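Local atomic coordinates of putative transcriptional regulator (Bacillus cytotoxicus NVH 391-98, PDB entry 3K4H), a protein that probably regulates transcription as a LacI-family regulator, its periplasmic-binding-protein-like effector region holding a glucose-based glycan in the cleft between two lobes. Residues Phe23-Pro26 with Phe27-Glu30; Ile247-Leu250 with Gly251-Ala254. All coordinates share one frame; numbering follows the deposited sequence.

Contact 1 (Phe23-Pro26 with Phe27-Glu30); sequences FQNP and FFPE. With GLC (alpha-D-glucopyranose), chain C; GLC (alpha-D-glucopyranose), chain B.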
loop_
_atom_site.group_PDB
_atom_site.type_symbol
_atom_site.label_atom_id
_atom_site.label_comp_id
_atom_site.label_asym_id
_atom_site.label_seq_id
_atom_site.Cartn_x
_atom_site.Cartn_y
_atom_site.Cartn_z
ATOM N N PHE A 23 20.137 3.692 -18.383
ATOM C CA PHE A 23 19.406 4.097 -19.559
ATOM C C PHE A 23 19.266 2.961 -20.539
ATOM O O PHE A 23 18.634 3.094 -21.584
ATOM C CB PHE A 23 20.095 5.306 -20.185
ATOM C CG PHE A 23 19.640 6.623 -19.604
ATOM C CD1 PHE A 23 19.596 7.764 -20.382
ATOM C CD2 PHE A 23 19.215 6.713 -18.282
ATOM C CE1 PHE A 23 19.140 8.966 -19.832
ATOM C CE2 PHE A 23 18.768 7.909 -17.749
ATOM C CZ PHE A 23 18.729 9.021 -18.512
ATOM N N GLN A 24 19.862 1.831 -20.198
ATOM C CA GLN A 24 19.746 0.640 -21.011
ATOM C C GLN A 24 18.512 -0.086 -20.547
ATOM O O GLN A 24 18.030 -1.004 -21.214
ATOM C CB GLN A 24 20.943 -0.256 -20.811
ATOM C CG GLN A 24 22.045 0.003 -21.726
ATOM C CD GLN A 24 23.342 -0.590 -21.223
ATOM O OE1 GLN A 24 24.282 -0.799 -21.994
ATOM N NE2 GLN A 24 23.412 -0.849 -19.925
ATOM N N ASN A 25 18.027 0.305 -19.378
ATOM C CA ASN A 25 16.818 -0.265 -18.841
ATOM C C ASN A 25 15.646 0.662 -19.107
ATOM O O ASN A 25 15.664 1.805 -18.673
ATOM C CB ASN A 25 16.958 -0.544 -17.344
ATOM C CG ASN A 25 15.755 -1.260 -16.802
ATOM O OD1 ASN A 25 14.647 -1.025 -17.266
ATOM N ND2 ASN A 25 15.953 -2.152 -15.855
ATOM N N PRO A 26 14.606 0.190 -19.818
ATOM C CA PRO A 26 13.631 1.250 -20.172
ATOM C C PRO A 26 12.848 1.781 -18.987
ATOM O O PRO A 26 12.154 2.782 -19.141
ATOM C CB PRO A 26 12.721 0.607 -21.219
ATOM C CG PRO A 26 12.968 -0.851 -21.122
ATOM C CD PRO A 26 14.309 -1.103 -20.462
ATOM N N PHE A 27 12.973 1.164 -17.808
ATOM C CA PHE A 27 12.336 1.761 -16.638
ATOM C C PHE A 27 12.704 3.254 -16.445
ATOM O O PHE A 27 11.828 4.107 -16.126
ATOM C CB PHE A 27 12.636 0.996 -15.353
ATOM C CG PHE A 27 12.006 1.613 -14.136
ATOM C CD1 PHE A 27 10.708 1.287 -13.768
ATOM C CD2 PHE A 27 12.688 2.560 -13.387
ATOM C CE1 PHE A 27 10.093 1.890 -12.659
ATOM C CE2 PHE A 27 12.073 3.174 -12.277
ATOM C CZ PHE A 27 10.772 2.828 -11.919
ATOM N N PHE A 28 13.983 3.566 -16.622
ATOM C CA PHE A 28 14.491 4.876 -16.257
ATOM C C PHE A 28 14.109 6.071 -17.131
ATOM O O PHE A 28 13.699 7.099 -16.584
ATOM C CB PHE A 28 15.963 4.805 -15.913
ATOM C CG PHE A 28 16.219 3.917 -14.750
ATOM C CD1 PHE A 28 16.642 2.597 -14.937
ATOM C CD2 PHE A 28 15.951 4.357 -13.451
ATOM C CE1 PHE A 28 16.833 1.743 -13.834
ATOM C CE2 PHE A 28 16.153 3.521 -12.349
ATOM C CZ PHE A 28 16.582 2.208 -12.543
ATOM N N PRO A 29 14.199 5.951 -18.474
ATOM C CA PRO A 29 13.768 7.115 -19.264
ATOM C C PRO A 29 12.293 7.407 -19.026
ATOM O O PRO A 29 11.870 8.565 -19.136
ATOM C CB PRO A 29 13.991 6.667 -20.701
ATOM C CG PRO A 29 15.098 5.667 -20.578
ATOM C CD PRO A 29 14.855 4.927 -19.311
ATOM N N GLU A 30 11.511 6.376 -18.697
ATOM C CA GLU A 30 10.103 6.590 -18.454
ATOM C C GLU A 30 9.868 7.264 -17.090
ATOM O O GLU A 30 9.011 8.147 -16.984
ATOM C CB GLU A 30 9.354 5.272 -18.562
ATOM C CG GLU A 30 7.868 5.380 -18.537
ATOM C CD GLU A 30 7.293 6.046 -19.773
ATOM O OE1 GLU A 30 8.057 6.511 -20.666
ATOM O OE2 GLU A 30 6.048 6.105 -19.840
HETATM C C1 GLC C . 13.820 -2.144 -12.893
HETATM C C2 GLC C . 14.578 -1.015 -12.212
HETATM C C3 GLC C . 14.128 -0.892 -10.774
HETATM C C4 GLC C . 12.645 -0.574 -10.828
HETATM C C5 GLC C . 11.900 -1.792 -11.378
HETATM C C6 GLC C . 10.401 -1.476 -11.533
HETATM O O1 GLC C . 14.355 -3.371 -12.468
HETATM O O2 GLC C . 15.956 -1.298 -12.237
HETATM O O3 GLC C . 14.888 0.102 -10.116
HETATM O O4 GLC C . 12.131 -0.242 -9.557
HETATM O O5 GLC C . 12.423 -2.172 -12.638
HETATM O O6 GLC C . 9.588 -2.620 -11.400
HETATM C C1 GLC B . 11.692 1.093 -9.337
HETATM C C2 GLC B . 12.364 1.556 -8.062
HETATM C C3 GLC B . 11.880 0.635 -6.954
HETATM C C4 GLC B . 10.346 0.691 -6.835
HETATM C C5 GLC B . 9.697 0.423 -8.173
HETATM C C6 GLC B . 8.212 0.657 -8.049
HETATM O O2 GLC B . 13.760 1.439 -8.219
HETATM O O3 GLC B . 12.592 0.986 -5.789
HETATM O O4 GLC B . 9.850 -0.356 -6.062
HETATM O O5 GLC B . 10.281 1.218 -9.200
HETATM O O6 GLC B . 7.613 -0.608 -8.135
#
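The chain turns at N25 into the first turn of helix 27-41, and F28 N donates to N25 O at 3.2 Å. The side chain of the same asparagine reaches over the helix start: N25 OD1 accepts from F27 N at 2.8 Å with a nearly straight N-H...O angle of 166°. N25 is thus the capping residue, its two oxygens taking the N-H groups of F27 and F28. CG of N25 stands anti to the backbone N (chi1 -174°), which brings the amide beside F27 N. At its other end ND2 lies on the sugar side, 3.7 Å from C1 of the chain C glucose, and is hydrogen-bonded to D200 OD1.

P26 and P29 supply no N-H in this first turn; CD of P29 instead packs by N25 O. Before the turn, F23 makes a loose apolar contact with the CB of F28.

The two helix phenylalanines meet edge to face: CD2 of F27 sits over the centre of the F28 ring, while CD2 of F28 lies in the plane of the F27 ring. F27 in turn packs on the C4 and C6 side of the chain C glucose, whose C4 lies 3.8 Å above the plane, over the centre of the ring, as is common in carbohydrate sites. Its outer end is by C1 and O5 of the chain B glucose, so this ring spans the junction of the two sugars. F28 lies instead by O2 and O3 of the chain C glucose, its CE1 3.5 Å from O2. The glycan is hydrogen-bonded by residues such as R149 and N228. The capping amide and the aromatic pair therefore join one helix N terminus to sugar recognition, with polar and apolar parts of the pocket built from neighbouring residues.

Contact 2 (Ile247-Leu250 with Gly251-Ala254); sequences IYQL and GYEA
Y252 N donates to Y248 O at 2.9 Å, one of four successive i to i+4 bonds in the first turns of helix 247-264. The others run from G251 N to I247 O, E253 N to Q249 O and A254 N to L250 O, making regular alpha-helix within the periplasmic binding protein-like fold.

On one flank, the Y248 and Y252 side chains run next to each other in the same direction; CE2 of Y248 is 4.1 Å from CD1 of Y252. Both have CG anti to the backbone N (chi1 171° and -175°), which sends the rings off the helix toward helix 27-41. There Y248 OH is hydrogen-bonded to S37 OG, and Y252 packs edge-to-face with F38.

Q249 bends at chi2 and runs alongside Y252, its amide and the ring 48° apart. E253 points its carboxylate to the subunit interface, where OE2 makes a salt bridge with K270 of the second subunit. L250, which helps line the sugar pocket, touches a bound glucose. Next to the Y252 ring, Q249 NE2 is 3.8 Å from CD2 of Y252 and 3.9 Å from OE1 of E253.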
loop_
_atom_site.group_PDB
_atom_site.type_symbol
_atom_site.label_atom_id
_atom_site.label_comp_id
_atom_site.label_asym_id
_atom_site.label_seq_id
_atom_site.Cartn_x
_atom_site.Cartn_y
_atom_site.Cartn_z
ATOM N N ILE A 247 5.012 3.358 -14.610
ATOM C CA ILE A 247 6.287 3.976 -14.369
ATOM C C ILE A 247 6.194 5.500 -14.384
ATOM O O ILE A 247 6.759 6.178 -13.506
ATOM C CB ILE A 247 7.317 3.506 -15.407
ATOM C CG1 ILE A 247 7.531 1.991 -15.322
ATOM C CG2 ILE A 247 8.660 4.211 -15.200
ATOM C CD1 ILE A 247 7.702 1.320 -16.665
ATOM N N TYR A 248 5.492 6.038 -15.371
ATOM C CA TYR A 248 5.422 7.469 -15.560
ATOM C C TYR A 248 4.838 8.113 -14.305
ATOM O O TYR A 248 5.345 9.121 -13.809
ATOM C CB TYR A 248 4.540 7.765 -16.775
ATOM C CG TYR A 248 4.196 9.216 -16.999
ATOM C CD1 TYR A 248 4.950 9.993 -17.872
ATOM C CD2 TYR A 248 3.120 9.820 -16.339
ATOM C CE1 TYR A 248 4.636 11.335 -18.100
ATOM C CE2 TYR A 248 2.797 11.156 -16.548
ATOM C CZ TYR A 248 3.562 11.899 -17.441
ATOM O OH TYR A 248 3.294 13.223 -17.672
ATOM N N GLN A 249 3.754 7.535 -13.797
ATOM C CA GLN A 249 3.046 8.135 -12.680
ATOM C C GLN A 249 3.904 8.011 -11.412
ATOM O O GLN A 249 3.885 8.918 -10.568
ATOM C CB GLN A 249 1.656 7.525 -12.514
ATOM C CG GLN A 249 0.582 8.545 -12.153
ATOM C CD GLN A 249 0.340 9.660 -13.223
ATOM O OE1 GLN A 249 0.126 9.381 -14.417
ATOM N NE2 GLN A 249 0.325 10.922 -12.767
ATOM N N LEU A 250 4.697 6.936 -11.315
ATOM C CA LEU A 250 5.657 6.805 -10.236
ATOM C C LEU A 250 6.546 8.033 -10.249
ATOM O O LEU A 250 6.800 8.608 -9.212
ATOM C CB LEU A 250 6.520 5.539 -10.377
ATOM C CG LEU A 250 5.950 4.133 -10.136
ATOM C CD1 LEU A 250 7.052 3.107 -10.404
ATOM C CD2 LEU A 250 5.363 3.930 -8.730
ATOM N N GLY A 251 7.000 8.439 -11.434
ATOM C CA GLY A 251 7.942 9.543 -11.583
ATOM C C GLY A 251 7.297 10.870 -11.263
ATOM O O GLY A 251 7.844 11.676 -10.510
ATOM N N TYR A 252 6.104 11.065 -11.810
ATOM C CA TYR A 252 5.414 12.328 -11.747
ATOM C C TYR A 252 5.088 12.582 -10.296
ATOM O O TYR A 252 5.418 13.630 -9.732
ATOM C CB TYR A 252 4.140 12.193 -12.543
ATOM C CG TYR A 252 3.339 13.454 -12.703
ATOM C CD1 TYR A 252 3.466 14.227 -13.854
ATOM C CD2 TYR A 252 2.426 13.863 -11.730
ATOM C CE1 TYR A 252 2.714 15.386 -14.032
ATOM C CE2 TYR A 252 1.686 15.033 -11.894
ATOM C CZ TYR A 252 1.834 15.777 -13.054
ATOM O OH TYR A 252 1.104 16.910 -13.269
ATOM N N GLU A 253 4.455 11.586 -9.691
ATOM C CA GLU A 253 4.108 11.644 -8.304
ATOM C C GLU A 253 5.337 11.762 -7.375
ATOM O O GLU A 253 5.285 12.491 -6.387
ATOM C CB GLU A 253 3.190 10.475 -7.935
ATOM C CG GLU A 253 2.020 10.933 -7.044
ATOM C CD GLU A 253 1.011 11.799 -7.778
ATOM O OE1 GLU A 253 0.716 11.504 -8.953
ATOM O OE2 GLU A 253 0.499 12.776 -7.189
ATOM N N ALA A 254 6.451 11.108 -7.696
ATOM C CA ALA A 254 7.643 11.308 -6.865
ATOM C C ALA A 254 8.050 12.783 -6.836
ATOM O O ALA A 254 8.192 13.350 -5.754
ATOM C CB ALA A 254 8.756 10.463 -7.293
#

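How the contacts relate
From the N terminus, the chain passes helix 19-22 and turns into helix 27-41 at contact 1; much later, after strand 241-244, it enters helix 247-264 at contact 2. Each contact is local and closes no long loop, and the two follow in series without nesting or crossing. In space they meet, with centres about 13 Å apart: I247 CG2 packs against F27 O and E30 CB, and F27 CE1 lies 4.0 Å from L250 CD1. Helices far apart in sequence are thereby joined. Their N-terminal turns place F27 and L250 together at the glycan, while contact 2 also reaches the second subunit.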